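Local atomic coordinates of type II restriction enzyme MspI (Moraxella sp., PDB entry 1SA3), a protein that recognises the double-stranded sequence 5'-CCGG-3' and cuts it after the first C, leaving fragments with 5'-phosphates. Residues L245-A250 against K256-K261; Y131-I136 against E146-I151; K123-I128 against S227-E232; R89-G94 against V187-E192. All blocks are in the same frame, centred on the assembly; numbering follows the deposited sequence.

Contact 1. Residues L245-A250 against K256-K261; sequences LNWTYA and KKMQFK. With nucleotides of chain B; nucleotides of chain A.
N246 and K261 pair through two backbone bonds, N246 N to K261 O and K261 N to N246 O (both 2.9 Å), and T248 and Q259 repeat the pattern as the next hydrogen-bonded pair of an antiparallel beta hairpin. Past them A250 N reaches K257 O, and a water joins A250 O to K257 N. W247 with F260 and Y249 with M258 are the non-hydrogen-bonded pairs.

The aromatic contact is a T-shaped stack: F260 turns its edge, led by CD2 and CE2, to the face of the W247 pyrrole ring, with centroids 4.8 Å apart and planes at 83°. M258 bends at its last torsion (chi3 85°), which carries CE to 3.6 Å from W247 CE3.

On the face of T248, Q259 and K261 the hairpin reads DNA bases. Q259 NE2 donates to O6 of DG6 of chain A at 2.7 Å, while K261 NZ donates to Q259 OE1 from above the amide plane (2.8 Å); the bonds at its two ends together set how the amide lies. T248 OG1 accepts from N4 of DC4 of chain B (2.9 Å) and Y249 O from N4 of DC5 of chain B; the C5-C6 edge of that second cytosine points at one face of the Y249 ring, toward its rim.

Strand 127-131 flanks strand 258-261 along its other edge, helix 146-157 packs on M258, and F182 of helix 179-188 meets the W247 ring.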
# COMPACT_ATOMS: atom_id res chain seq x y z
N LEU E 245 3.03 -7.37 -10.22
CA LEU E 245 1.73 -6.84 -9.85
C LEU E 245 0.72 -7.63 -10.67
O LEU E 245 1.06 -8.17 -11.72
CB LEU E 245 1.63 -5.35 -10.21
CG LEU E 245 2.59 -4.40 -9.50
CD1 LEU E 245 2.39 -2.99 -10.03
CD2 LEU E 245 2.34 -4.45 -7.99
N ASN E 246 -0.52 -7.71 -10.19
CA ASN E 246 -1.55 -8.41 -10.93
C ASN E 246 -2.33 -7.37 -11.72
O ASN E 246 -2.92 -6.46 -11.14
CB ASN E 246 -2.49 -9.15 -9.98
CG ASN E 246 -1.75 -10.06 -9.03
OD1 ASN E 246 -1.20 -9.62 -8.02
ND2 ASN E 246 -1.71 -11.34 -9.35
N TRP E 247 -2.31 -7.50 -13.05
CA TRP E 247 -3.01 -6.57 -13.93
C TRP E 247 -4.45 -7.02 -14.19
O TRP E 247 -4.68 -8.14 -14.62
CB TRP E 247 -2.29 -6.48 -15.29
CG TRP E 247 -0.92 -5.85 -15.27
CD1 TRP E 247 -0.02 -5.88 -14.25
CD2 TRP E 247 -0.28 -5.17 -16.36
NE1 TRP E 247 1.15 -5.27 -14.64
CE2 TRP E 247 1.01 -4.82 -15.93
CE3 TRP E 247 -0.69 -4.83 -17.66
CZ2 TRP E 247 1.92 -4.14 -16.75
CZ3 TRP E 247 0.21 -4.15 -18.48
CH2 TRP E 247 1.50 -3.81 -18.02
N THR E 248 -5.41 -6.14 -13.95
CA THR E 248 -6.80 -6.49 -14.23
C THR E 248 -7.57 -5.21 -14.56
O THR E 248 -6.97 -4.22 -14.98
CB THR E 248 -7.43 -7.27 -13.03
OG1 THR E 248 -8.78 -7.61 -13.35
CG2 THR E 248 -7.38 -6.45 -11.76
N TYR E 249 -8.89 -5.21 -14.40
CA TYR E 249 -9.63 -4.01 -14.75
C TYR E 249 -10.45 -3.39 -13.63
O TYR E 249 -10.88 -4.07 -12.69
CB TYR E 249 -10.55 -4.26 -15.96
CG TYR E 249 -11.84 -5.00 -15.66
CD1 TYR E 249 -11.89 -6.39 -15.58
CD2 TYR E 249 -13.03 -4.29 -15.48
CE1 TYR E 249 -13.09 -7.07 -15.34
CE2 TYR E 249 -14.23 -4.95 -15.22
CZ TYR E 249 -14.26 -6.33 -15.15
OH TYR E 249 -15.46 -6.95 -14.91
N ALA E 250 -10.64 -2.08 -13.73
CA ALA E 250 -11.42 -1.32 -12.76
C ALA E 250 -12.84 -1.39 -13.28
O ALA E 250 -13.09 -1.09 -14.45
CB ALA E 250 -10.93 0.13 -12.71
N LYS E 256 -12.99 2.15 -20.21
CA LYS E 256 -12.12 1.01 -19.99
C LYS E 256 -11.00 1.59 -19.13
O LYS E 256 -10.48 2.66 -19.43
CB LYS E 256 -11.56 0.50 -21.31
CG LYS E 256 -12.63 -0.02 -22.26
CD LYS E 256 -13.36 -1.21 -21.67
CE LYS E 256 -14.35 -1.78 -22.67
NZ LYS E 256 -15.08 -2.95 -22.14
N LYS E 257 -10.63 0.89 -18.06
CA LYS E 257 -9.60 1.41 -17.17
C LYS E 257 -8.85 0.29 -16.47
O LYS E 257 -9.43 -0.74 -16.11
CB LYS E 257 -10.25 2.36 -16.17
CG LYS E 257 -9.30 3.12 -15.26
CD LYS E 257 -10.07 4.12 -14.39
CE LYS E 257 -9.15 4.90 -13.46
NZ LYS E 257 -9.93 5.74 -12.49
N MET E 258 -7.56 0.48 -16.24
CA MET E 258 -6.77 -0.56 -15.60
C MET E 258 -6.78 -0.52 -14.07
O MET E 258 -6.93 0.53 -13.46
CB MET E 258 -5.33 -0.49 -16.08
CG MET E 258 -5.20 -0.48 -17.59
SD MET E 258 -3.48 -0.53 -18.08
CE MET E 258 -3.19 -2.31 -18.03
N GLN E 259 -6.62 -1.70 -13.47
CA GLN E 259 -6.54 -1.83 -12.02
C GLN E 259 -5.36 -2.74 -11.73
O GLN E 259 -5.10 -3.69 -12.47
CB GLN E 259 -7.78 -2.47 -11.41
CG GLN E 259 -7.77 -2.42 -9.88
CD GLN E 259 -8.79 -3.37 -9.24
OE1 GLN E 259 -8.73 -4.58 -9.45
NE2 GLN E 259 -9.71 -2.81 -8.46
N PHE E 260 -4.63 -2.44 -10.67
CA PHE E 260 -3.49 -3.25 -10.28
C PHE E 260 -3.64 -3.72 -8.85
O PHE E 260 -4.03 -2.95 -7.97
CB PHE E 260 -2.18 -2.46 -10.42
CG PHE E 260 -1.95 -1.96 -11.81
CD1 PHE E 260 -2.43 -0.71 -12.20
CD2 PHE E 260 -1.33 -2.78 -12.75
CE1 PHE E 260 -2.29 -0.28 -13.53
CE2 PHE E 260 -1.20 -2.36 -14.08
CZ PHE E 260 -1.67 -1.12 -14.46
N LYS E 261 -3.34 -5.00 -8.63
CA LYS E 261 -3.40 -5.57 -7.30
C LYS E 261 -1.96 -5.88 -6.93
O LYS E 261 -1.15 -6.23 -7.79
CB LYS E 261 -4.25 -6.84 -7.28
CG LYS E 261 -5.70 -6.62 -7.74
CD LYS E 261 -6.60 -7.77 -7.32
CE LYS E 261 -7.99 -7.69 -7.94
NZ LYS E 261 -8.84 -6.53 -7.50
P DC B 5 -18.35 -11.12 -15.60
OP1 DC B 5 -19.54 -12.01 -15.77
OP2 DC B 5 -18.01 -10.15 -16.66
O5' DC B 5 -18.61 -10.29 -14.27
C5' DC B 5 -17.55 -9.65 -13.58
C4' DC B 5 -17.95 -9.41 -12.14
O4' DC B 5 -16.74 -9.22 -11.38
C3' DC B 5 -18.83 -8.17 -11.90
O3' DC B 5 -19.92 -8.46 -11.01
C2' DC B 5 -17.88 -7.18 -11.25
C1' DC B 5 -16.84 -8.06 -10.58
N1 DC B 5 -15.51 -7.44 -10.53
C2 DC B 5 -14.95 -7.22 -9.28
O2 DC B 5 -15.55 -7.62 -8.28
N3 DC B 5 -13.76 -6.57 -9.19
C4 DC B 5 -13.14 -6.17 -10.31
N4 DC B 5 -11.98 -5.52 -10.17
C5 DC B 5 -13.67 -6.42 -11.60
C6 DC B 5 -14.85 -7.06 -11.67
P DC B 4 -12.38 -12.51 -18.58
OP1 DC B 4 -13.13 -13.27 -19.62
OP2 DC B 4 -11.77 -11.21 -18.93
O5' DC B 4 -13.33 -12.31 -17.32
C5' DC B 4 -14.00 -13.44 -16.75
C4' DC B 4 -14.89 -13.02 -15.61
O4' DC B 4 -14.08 -12.64 -14.47
C3' DC B 4 -15.83 -11.84 -15.88
O3' DC B 4 -17.10 -12.08 -15.27
C2' DC B 4 -15.14 -10.69 -15.16
C1' DC B 4 -14.57 -11.41 -13.96
N1 DC B 4 -13.46 -10.71 -13.28
C2 DC B 4 -13.54 -10.53 -11.90
O2 DC B 4 -14.51 -11.01 -11.29
N3 DC B 4 -12.56 -9.84 -11.26
C4 DC B 4 -11.53 -9.35 -11.95
N4 DC B 4 -10.60 -8.66 -11.29
C5 DC B 4 -11.42 -9.54 -13.36
C6 DC B 4 -12.40 -10.22 -13.98
P DG A 6 -8.94 -1.72 1.72
OP1 DG A 6 -8.42 -1.77 3.11
OP2 DG A 6 -7.99 -1.83 0.57
O5' DG A 6 -10.07 -2.82 1.51
C5' DG A 6 -9.90 -3.89 0.59
C4' DG A 6 -11.20 -4.62 0.41
O4' DG A 6 -11.94 -3.88 -0.60
C3' DG A 6 -11.02 -6.02 -0.16
O3' DG A 6 -11.19 -7.06 0.79
C2' DG A 6 -12.08 -6.16 -1.23
C1' DG A 6 -12.58 -4.75 -1.53
N9 DG A 6 -12.09 -4.44 -2.87
C8 DG A 6 -10.98 -3.71 -3.21
N7 DG A 6 -10.71 -3.75 -4.49
C5 DG A 6 -11.72 -4.53 -5.03
C6 DG A 6 -11.96 -4.94 -6.38
O6 DG A 6 -11.29 -4.69 -7.39
N1 DG A 6 -13.11 -5.72 -6.48
C2 DG A 6 -13.92 -6.08 -5.42
N2 DG A 6 -14.99 -6.86 -5.72
N3 DG A 6 -13.71 -5.71 -4.17
C4 DG A 6 -12.60 -4.94 -4.05
O HOH W 1 -12.49 -0.94 -17.20

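Contact 2. Residues Y131-I136 against E146-I151; sequences YDVETI and ELKELI
K148 NZ is gripped by two carboxylates, E134 OE1 at 3.1 Å across the contact and D144 just ahead of its own helix. E134 OE1 takes the ammonium on its syn side, 18° out of the carboxylate plane. The two side chains cross at about a right angle, and K148 CD lies 3.8 Å from E134 OE2. Both chains are bent to meet: E134 folds back at chi2 (-68°), bringing its end nearer although its CB points away, and K148 turns at chi3 (-65°) after an extended start. E134 OE2 has a salt bridge of its own to R152, one turn along from K148 in helix 146-157. Both oxygens of the carboxylate are thus tied to that helix, a double hold that would be expected to favour its ionised form.

The contact joins two successive helices, the first turn of helix 133-140 lying against the first two turns of helix 146-157. D132 is the N-cap of the earlier one: its OD2 accepts from E134 N at 3.1 Å, met from well above the carboxylate plane, and Q155 of the later helix binds both D132 OD1 and V133 N.

Beside the salt bridge the contact is apolar. V133 CG2 meets I151 CG2 at 3.6 Å, the two side chains crossing at a slant; the same methyl rests 3.9 Å from K148 O. M258 of strand 258-261 packs against both I151 and I136.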
# COMPACT_ATOMS: atom_id res chain seq x y z
N TYR E 131 -5.83 3.12 -12.97
CA TYR E 131 -5.39 4.24 -13.78
C TYR E 131 -5.68 4.03 -15.26
O TYR E 131 -5.86 2.91 -15.71
CB TYR E 131 -3.86 4.43 -13.69
CG TYR E 131 -3.24 4.50 -12.31
CD1 TYR E 131 -2.54 3.42 -11.80
CD2 TYR E 131 -3.29 5.68 -11.56
CE1 TYR E 131 -1.88 3.50 -10.58
CE2 TYR E 131 -2.63 5.77 -10.33
CZ TYR E 131 -1.93 4.67 -9.85
OH TYR E 131 -1.27 4.74 -8.65
N ASP E 132 -5.69 5.13 -16.00
CA ASP E 132 -5.87 5.04 -17.44
C ASP E 132 -4.45 4.84 -17.97
O ASP E 132 -3.49 5.31 -17.37
CB ASP E 132 -6.43 6.34 -18.01
CG ASP E 132 -6.49 6.31 -19.52
OD1 ASP E 132 -7.32 5.55 -20.06
OD2 ASP E 132 -5.69 7.03 -20.16
N VAL E 133 -4.32 4.15 -19.10
CA VAL E 133 -3.02 3.89 -19.69
C VAL E 133 -2.15 5.14 -19.87
O VAL E 133 -0.96 5.12 -19.58
CB VAL E 133 -3.19 3.19 -21.06
CG1 VAL E 133 -3.96 4.09 -22.01
CG2 VAL E 133 -1.83 2.83 -21.64
N GLU E 134 -2.74 6.24 -20.33
CA GLU E 134 -1.96 7.46 -20.56
C GLU E 134 -1.36 8.02 -19.27
O GLU E 134 -0.25 8.56 -19.26
CB GLU E 134 -2.82 8.53 -21.23
CG GLU E 134 -3.32 8.16 -22.64
CD GLU E 134 -2.20 8.10 -23.67
OE1 GLU E 134 -1.09 8.59 -23.39
OE2 GLU E 134 -2.44 7.55 -24.77
N THR E 135 -2.10 7.88 -18.18
CA THR E 135 -1.65 8.37 -16.88
C THR E 135 -0.43 7.56 -16.43
O THR E 135 0.55 8.12 -15.94
CB THR E 135 -2.77 8.24 -15.85
OG1 THR E 135 -3.93 8.93 -16.34
CG2 THR E 135 -2.36 8.85 -14.51
N ILE E 136 -0.50 6.25 -16.60
CA ILE E 136 0.60 5.36 -16.23
C ILE E 136 1.85 5.68 -17.05
O ILE E 136 2.95 5.88 -16.51
CB ILE E 136 0.24 3.89 -16.49
CG1 ILE E 136 -1.02 3.52 -15.70
CG2 ILE E 136 1.41 3.00 -16.14
CD1 ILE E 136 -1.61 2.17 -16.09
N GLU E 146 4.90 0.77 -29.39
CA GLU E 146 4.43 -0.59 -29.19
C GLU E 146 4.13 -0.91 -27.73
O GLU E 146 3.14 -1.57 -27.43
CB GLU E 146 5.46 -1.58 -29.74
CG GLU E 146 5.12 -3.04 -29.50
CD GLU E 146 6.09 -3.99 -30.18
OE1 GLU E 146 7.32 -3.82 -30.01
OE2 GLU E 146 5.63 -4.91 -30.88
N LEU E 147 4.98 -0.43 -26.83
CA LEU E 147 4.78 -0.68 -25.41
C LEU E 147 3.47 -0.04 -24.96
O LEU E 147 2.62 -0.71 -24.38
CB LEU E 147 5.94 -0.10 -24.59
CG LEU E 147 5.83 -0.25 -23.06
CD1 LEU E 147 5.43 -1.67 -22.68
CD2 LEU E 147 7.16 0.12 -22.42
N LYS E 148 3.29 1.24 -25.25
CA LYS E 148 2.05 1.91 -24.85
C LYS E 148 0.82 1.20 -25.41
O LYS E 148 -0.17 1.01 -24.71
CB LYS E 148 2.03 3.38 -25.28
CG LYS E 148 0.68 4.06 -25.01
CD LYS E 148 0.67 5.54 -25.38
CE LYS E 148 1.64 6.34 -24.51
NZ LYS E 148 1.53 7.81 -24.77
N GLU E 149 0.87 0.81 -26.68
CA GLU E 149 -0.27 0.14 -27.30
C GLU E 149 -0.59 -1.23 -26.72
O GLU E 149 -1.76 -1.61 -26.66
CB GLU E 149 -0.08 0.04 -28.81
CG GLU E 149 -0.11 1.39 -29.51
CD GLU E 149 -1.31 2.24 -29.12
OE1 GLU E 149 -2.44 1.71 -29.10
OE2 GLU E 149 -1.13 3.44 -28.83
N LEU E 150 0.42 -1.99 -26.30
CA LEU E 150 0.16 -3.31 -25.73
C LEU E 150 -0.51 -3.09 -24.37
O LEU E 150 -1.44 -3.82 -23.99
CB LEU E 150 1.46 -4.10 -25.58
CG LEU E 150 2.06 -4.62 -26.90
CD1 LEU E 150 3.48 -5.13 -26.68
CD2 LEU E 150 1.17 -5.73 -27.45
N ILE E 151 -0.05 -2.08 -23.64
CA ILE E 151 -0.67 -1.77 -22.36
C ILE E 151 -2.11 -1.33 -22.62
O ILE E 151 -3.03 -1.75 -21.92
CB ILE E 151 0.09 -0.66 -21.61
CG1 ILE E 151 1.50 -1.14 -21.26
CG2 ILE E 151 -0.68 -0.28 -20.33
CD1 ILE E 151 2.41 -0.06 -20.66

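Contact 3. Residues K123-I128 against S227-E232; sequences KKKVSI and SDRIAE. With nucleotides of chain A.
The E232 carboxylate lies between the R229 guanidinium, a flat group of the same helix, and the K125 ammonium. R229 NH2 donates to E232 OE1 at 2.9 Å, the oxygen lying close to the guanidinium plane and being met nearly along its C-O axis; a weak, long bond from R229 NE goes to the same atom. From the loop that leads into strand 127-131, K125 NZ donates to E232 OE2 at 2.7 Å, using the syn lone pair of that oxygen, and sits 3.2 Å from E232 OE1. K125 NZ stands obliquely to the guanidinium, 4.2 Å from R229 NE, a close pair of like charges offset by the carboxylate that serves both. Y225 makes a cation-pi contact with R229.

This three-residue salt-bridge network ties the surface of helix 222-234 to the segment that runs into strand 127-131. E232 stretches toward the lysine with CG anti to its backbone N (chi1 -171°), and K125 comes from the opposite direction, kinked at chi2 and chi4.

Two residues beyond K125, the chain turns to the DNA. S127 OG donates to N7 of DG6 of chain A at 2.8 Å and is itself bonded to K261 NZ, while V126 CG2 packs 3.9 Å from C5' of that nucleotide.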
# COMPACT_ATOMS: atom_id res chain seq x y z
N LYS E 123 -6.67 -11.48 1.71
CA LYS E 123 -5.72 -12.07 0.76
C LYS E 123 -4.32 -11.44 0.84
O LYS E 123 -4.11 -10.43 1.52
CB LYS E 123 -6.23 -11.90 -0.67
CG LYS E 123 -7.69 -12.29 -0.89
CD LYS E 123 -7.88 -13.78 -0.68
CE LYS E 123 -9.31 -14.19 -0.99
NZ LYS E 123 -9.47 -15.67 -0.90
N LYS E 124 -3.37 -12.04 0.12
CA LYS E 124 -1.98 -11.56 0.07
C LYS E 124 -1.86 -10.38 -0.88
O LYS E 124 -1.01 -9.52 -0.71
CB LYS E 124 -1.05 -12.67 -0.42
CG LYS E 124 -0.93 -13.87 0.51
CD LYS E 124 0.06 -14.88 -0.08
CE LYS E 124 0.32 -16.03 0.87
NZ LYS E 124 1.41 -16.90 0.33
N LYS E 125 -2.72 -10.37 -1.90
CA LYS E 125 -2.73 -9.30 -2.89
C LYS E 125 -4.10 -8.62 -2.87
O LYS E 125 -5.14 -9.28 -2.75
CB LYS E 125 -2.45 -9.85 -4.29
CG LYS E 125 -0.99 -9.77 -4.75
CD LYS E 125 -0.11 -10.84 -4.13
CE LYS E 125 1.35 -10.63 -4.51
NZ LYS E 125 1.52 -10.38 -5.97
N VAL E 126 -4.09 -7.30 -2.98
CA VAL E 126 -5.32 -6.53 -2.98
C VAL E 126 -5.11 -5.31 -3.87
O VAL E 126 -3.98 -4.89 -4.13
CB VAL E 126 -5.68 -6.08 -1.56
CG1 VAL E 126 -4.59 -5.15 -1.04
CG2 VAL E 126 -7.04 -5.42 -1.54
N SER E 127 -6.22 -4.75 -4.35
CA SER E 127 -6.17 -3.59 -5.22
C SER E 127 -5.32 -2.47 -4.63
O SER E 127 -5.51 -2.08 -3.48
CB SER E 127 -7.59 -3.08 -5.47
OG SER E 127 -8.40 -4.10 -6.03
N ILE E 128 -4.38 -1.96 -5.42
CA ILE E 128 -3.54 -0.86 -4.97
C ILE E 128 -3.90 0.44 -5.69
O ILE E 128 -3.64 1.52 -5.17
CB ILE E 128 -2.04 -1.13 -5.20
CG1 ILE E 128 -1.82 -1.67 -6.61
CG2 ILE E 128 -1.52 -2.08 -4.12
CD1 ILE E 128 -0.35 -1.95 -6.93
N SER E 227 11.56 -4.59 -4.58
CA SER E 227 12.42 -5.77 -4.71
C SER E 227 11.59 -7.04 -4.68
O SER E 227 11.82 -7.95 -5.47
CB SER E 227 13.46 -5.81 -3.59
OG SER E 227 14.35 -4.70 -3.69
N ASP E 228 10.64 -7.11 -3.76
CA ASP E 228 9.79 -8.29 -3.64
C ASP E 228 8.99 -8.53 -4.92
O ASP E 228 8.92 -9.66 -5.40
CB ASP E 228 8.82 -8.16 -2.46
CG ASP E 228 9.52 -8.18 -1.11
OD1 ASP E 228 10.68 -8.63 -1.04
OD2 ASP E 228 8.90 -7.75 -0.12
N ARG E 229 8.38 -7.48 -5.45
CA ARG E 229 7.59 -7.59 -6.68
C ARG E 229 8.49 -7.98 -7.87
O ARG E 229 8.11 -8.82 -8.68
CB ARG E 229 6.89 -6.26 -6.99
CG ARG E 229 5.88 -5.80 -5.94
CD ARG E 229 4.64 -6.69 -5.89
NE ARG E 229 4.90 -7.99 -5.30
CZ ARG E 229 5.15 -8.20 -4.01
NH1 ARG E 229 5.18 -7.18 -3.16
NH2 ARG E 229 5.36 -9.43 -3.56
N ILE E 230 9.67 -7.37 -7.96
CA ILE E 230 10.63 -7.67 -9.04
C ILE E 230 11.02 -9.14 -8.99
O ILE E 230 11.11 -9.80 -10.03
CB ILE E 230 11.93 -6.83 -8.92
CG1 ILE E 230 11.64 -5.35 -9.19
CG2 ILE E 230 12.99 -7.34 -9.90
CD1 ILE E 230 11.20 -5.06 -10.60
N ALA E 231 11.26 -9.65 -7.79
CA ALA E 231 11.63 -11.06 -7.63
C ALA E 231 10.48 -11.95 -8.08
O ALA E 231 10.68 -12.91 -8.83
CB ALA E 231 11.98 -11.35 -6.16
N GLU E 232 9.28 -11.62 -7.63
CA GLU E 232 8.08 -12.36 -7.97
C GLU E 232 7.84 -12.33 -9.48
O GLU E 232 7.46 -13.33 -10.09
CB GLU E 232 6.88 -11.76 -7.25
CG GLU E 232 5.60 -12.56 -7.35
CD GLU E 232 4.42 -11.84 -6.73
OE1 GLU E 232 4.52 -11.43 -5.55
OE2 GLU E 232 3.39 -11.69 -7.42
P DG A 6 -8.94 -1.72 1.72
OP1 DG A 6 -8.42 -1.77 3.11
OP2 DG A 6 -7.99 -1.83 0.57
O5' DG A 6 -10.07 -2.82 1.51
C5' DG A 6 -9.90 -3.89 0.59
C4' DG A 6 -11.20 -4.62 0.41
O4' DG A 6 -11.94 -3.88 -0.60
C3' DG A 6 -11.02 -6.02 -0.16
O3' DG A 6 -11.19 -7.06 0.79
C2' DG A 6 -12.08 -6.16 -1.23
C1' DG A 6 -12.58 -4.75 -1.53
N9 DG A 6 -12.09 -4.44 -2.87
C8 DG A 6 -10.98 -3.71 -3.21
N7 DG A 6 -10.71 -3.75 -4.49
C5 DG A 6 -11.72 -4.53 -5.03
C6 DG A 6 -11.96 -4.94 -6.38
O6 DG A 6 -11.29 -4.69 -7.39
N1 DG A 6 -13.11 -5.72 -6.48
C2 DG A 6 -13.92 -6.08 -5.42
N2 DG A 6 -14.99 -6.86 -5.72
N3 DG A 6 -13.71 -5.71 -4.17
C4 DG A 6 -12.60 -4.94 -4.05

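Contact 4. Residues R89-G94 against V187-E192; sequences RTIAGG and VTLRAE
L189, the first residue past the end of helix 179-188, sends its side chain toward the turn I91-G94. From CB, which points at the turn, CG stands anti to the carbonyl carbon (chi1 -81°) and carries two methyls that divide the surface between them. CD1 meets I91 CD1 at 4.1 Å, the two side chains crossing aslant, and rests 3.9 Å from G94 O; CD2 lies over G93, 4.0 Å from both G93 CA and G93 O.

The turn is a type II beta turn, closed by G94 N to I91 O at 2.7 Å and by I91 N to G94 O in return. G93 occupies its third position with positive phi (108°), as is usual for glycine there, and with no CB between them the leucine methyl comes directly against the backbone. L189 itself takes a positive phi (75°) where the helix ends. Just before it, T188 OG1 accepts from R190 N in an ST turn and also bonds R184 O of the last helical turn.

A water lies between A92 O and L189 O and would bridge the main chains, though its distances are too short to be trusted. L189 also touches K97.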
# COMPACT_ATOMS: atom_id res chain seq x y z
N ARG E 89 -6.42 17.60 -2.06
CA ARG E 89 -5.88 18.01 -3.34
C ARG E 89 -5.46 16.82 -4.17
O ARG E 89 -5.38 15.69 -3.68
CB ARG E 89 -4.68 18.95 -3.13
CG ARG E 89 -3.66 18.46 -2.12
CD ARG E 89 -2.45 19.40 -2.04
NE ARG E 89 -1.80 19.53 -3.34
CZ ARG E 89 -0.50 19.78 -3.51
NH1 ARG E 89 0.28 19.92 -2.45
NH2 ARG E 89 0.01 19.88 -4.73
N THR E 90 -5.21 17.06 -5.45
CA THR E 90 -4.80 15.99 -6.35
C THR E 90 -3.50 16.39 -7.01
O THR E 90 -3.17 17.58 -7.08
CB THR E 90 -5.85 15.73 -7.44
OG1 THR E 90 -5.85 16.80 -8.38
CG2 THR E 90 -7.23 15.60 -6.82
N ILE E 91 -2.76 15.40 -7.48
CA ILE E 91 -1.50 15.66 -8.15
C ILE E 91 -1.48 14.81 -9.40
O ILE E 91 -2.48 14.16 -9.73
CB ILE E 91 -0.29 15.25 -7.28
CG1 ILE E 91 -0.43 13.79 -6.86
CG2 ILE E 91 -0.19 16.18 -6.07
CD1 ILE E 91 0.73 13.26 -6.04
N ALA E 92 -0.36 14.80 -10.10
CA ALA E 92 -0.23 14.01 -11.31
C ALA E 92 -0.53 12.56 -10.96
O ALA E 92 0.21 11.92 -10.21
CB ALA E 92 1.18 14.14 -11.87
N GLY E 93 -1.64 12.05 -11.48
CA GLY E 93 -2.02 10.68 -11.20
C GLY E 93 -3.20 10.57 -10.26
O GLY E 93 -3.69 9.47 -10.01
N GLY E 94 -3.65 11.70 -9.73
CA GLY E 94 -4.79 11.68 -8.83
C GLY E 94 -4.48 12.03 -7.39
O GLY E 94 -3.45 12.63 -7.08
N VAL E 187 2.33 2.31 -6.82
CA VAL E 187 2.03 2.36 -5.39
C VAL E 187 2.34 3.69 -4.69
O VAL E 187 1.90 3.89 -3.56
CB VAL E 187 2.74 1.21 -4.61
CG1 VAL E 187 2.28 -0.13 -5.15
CG2 VAL E 187 4.26 1.33 -4.72
N THR E 188 3.08 4.59 -5.33
CA THR E 188 3.40 5.87 -4.68
C THR E 188 3.06 7.12 -5.48
O THR E 188 3.04 8.22 -4.92
CB THR E 188 4.90 5.99 -4.35
OG1 THR E 188 5.65 6.13 -5.56
CG2 THR E 188 5.38 4.78 -3.56
N LEU E 189 2.82 6.95 -6.77
CA LEU E 189 2.52 8.05 -7.69
C LEU E 189 3.76 8.86 -8.05
O LEU E 189 3.68 9.99 -8.50
CB LEU E 189 1.44 8.98 -7.14
CG LEU E 189 0.00 8.51 -7.31
CD1 LEU E 189 -0.92 9.67 -7.01
CD2 LEU E 189 -0.24 8.01 -8.74
N ARG E 190 4.92 8.26 -7.84
CA ARG E 190 6.17 8.90 -8.20
C ARG E 190 7.08 7.78 -8.69
O ARG E 190 7.27 6.78 -8.00
CB ARG E 190 6.78 9.63 -7.00
CG ARG E 190 8.01 10.44 -7.37
CD ARG E 190 8.56 11.20 -6.18
NE ARG E 190 9.92 11.67 -6.43
CZ ARG E 190 10.64 12.38 -5.56
NH1 ARG E 190 10.13 12.70 -4.38
NH2 ARG E 190 11.87 12.76 -5.88
N ALA E 191 7.63 7.94 -9.89
CA ALA E 191 8.49 6.91 -10.48
C ALA E 191 9.83 6.77 -9.79
O ALA E 191 10.35 5.66 -9.68
CB ALA E 191 8.70 7.19 -11.97
N GLU E 192 10.39 7.87 -9.33
CA GLU E 192 11.68 7.84 -8.64
C GLU E 192 11.44 7.80 -7.14
O GLU E 192 10.34 8.07 -6.68
CB GLU E 192 12.51 9.07 -9.01
CG GLU E 192 12.96 9.08 -10.47
CD GLU E 192 13.83 7.88 -10.82
OE1 GLU E 192 14.88 7.71 -10.17
OE2 GLU E 192 13.46 7.11 -11.74
O HOH W 2 2.50 12.23 -9.14

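Overall arrangement
Contacts 1 and 4 do not touch (centres about 17 Å apart, nearest atoms about 5 Å) and are joined through contacts 2 and 3. Strand 258-261 of contact 1 pairs with strand 127-131, through M258 O to Y131 N and F260 O to I128 N (both 2.8 Å), linking it to contacts 2 and 3, whose centres lie about 12 and 13 Å away. Contacts 1 and 3 both touch DG6 of chain A. Contact 4 packs on contact 2, Y131 OH lying 3.4 Å from L189 CD2, and on contact 3 where I128 meets V187. The sodium ion is held by E35, D84 and D99; segment 89-94 of contact 4 belongs to the loop connecting the last two of these ligands.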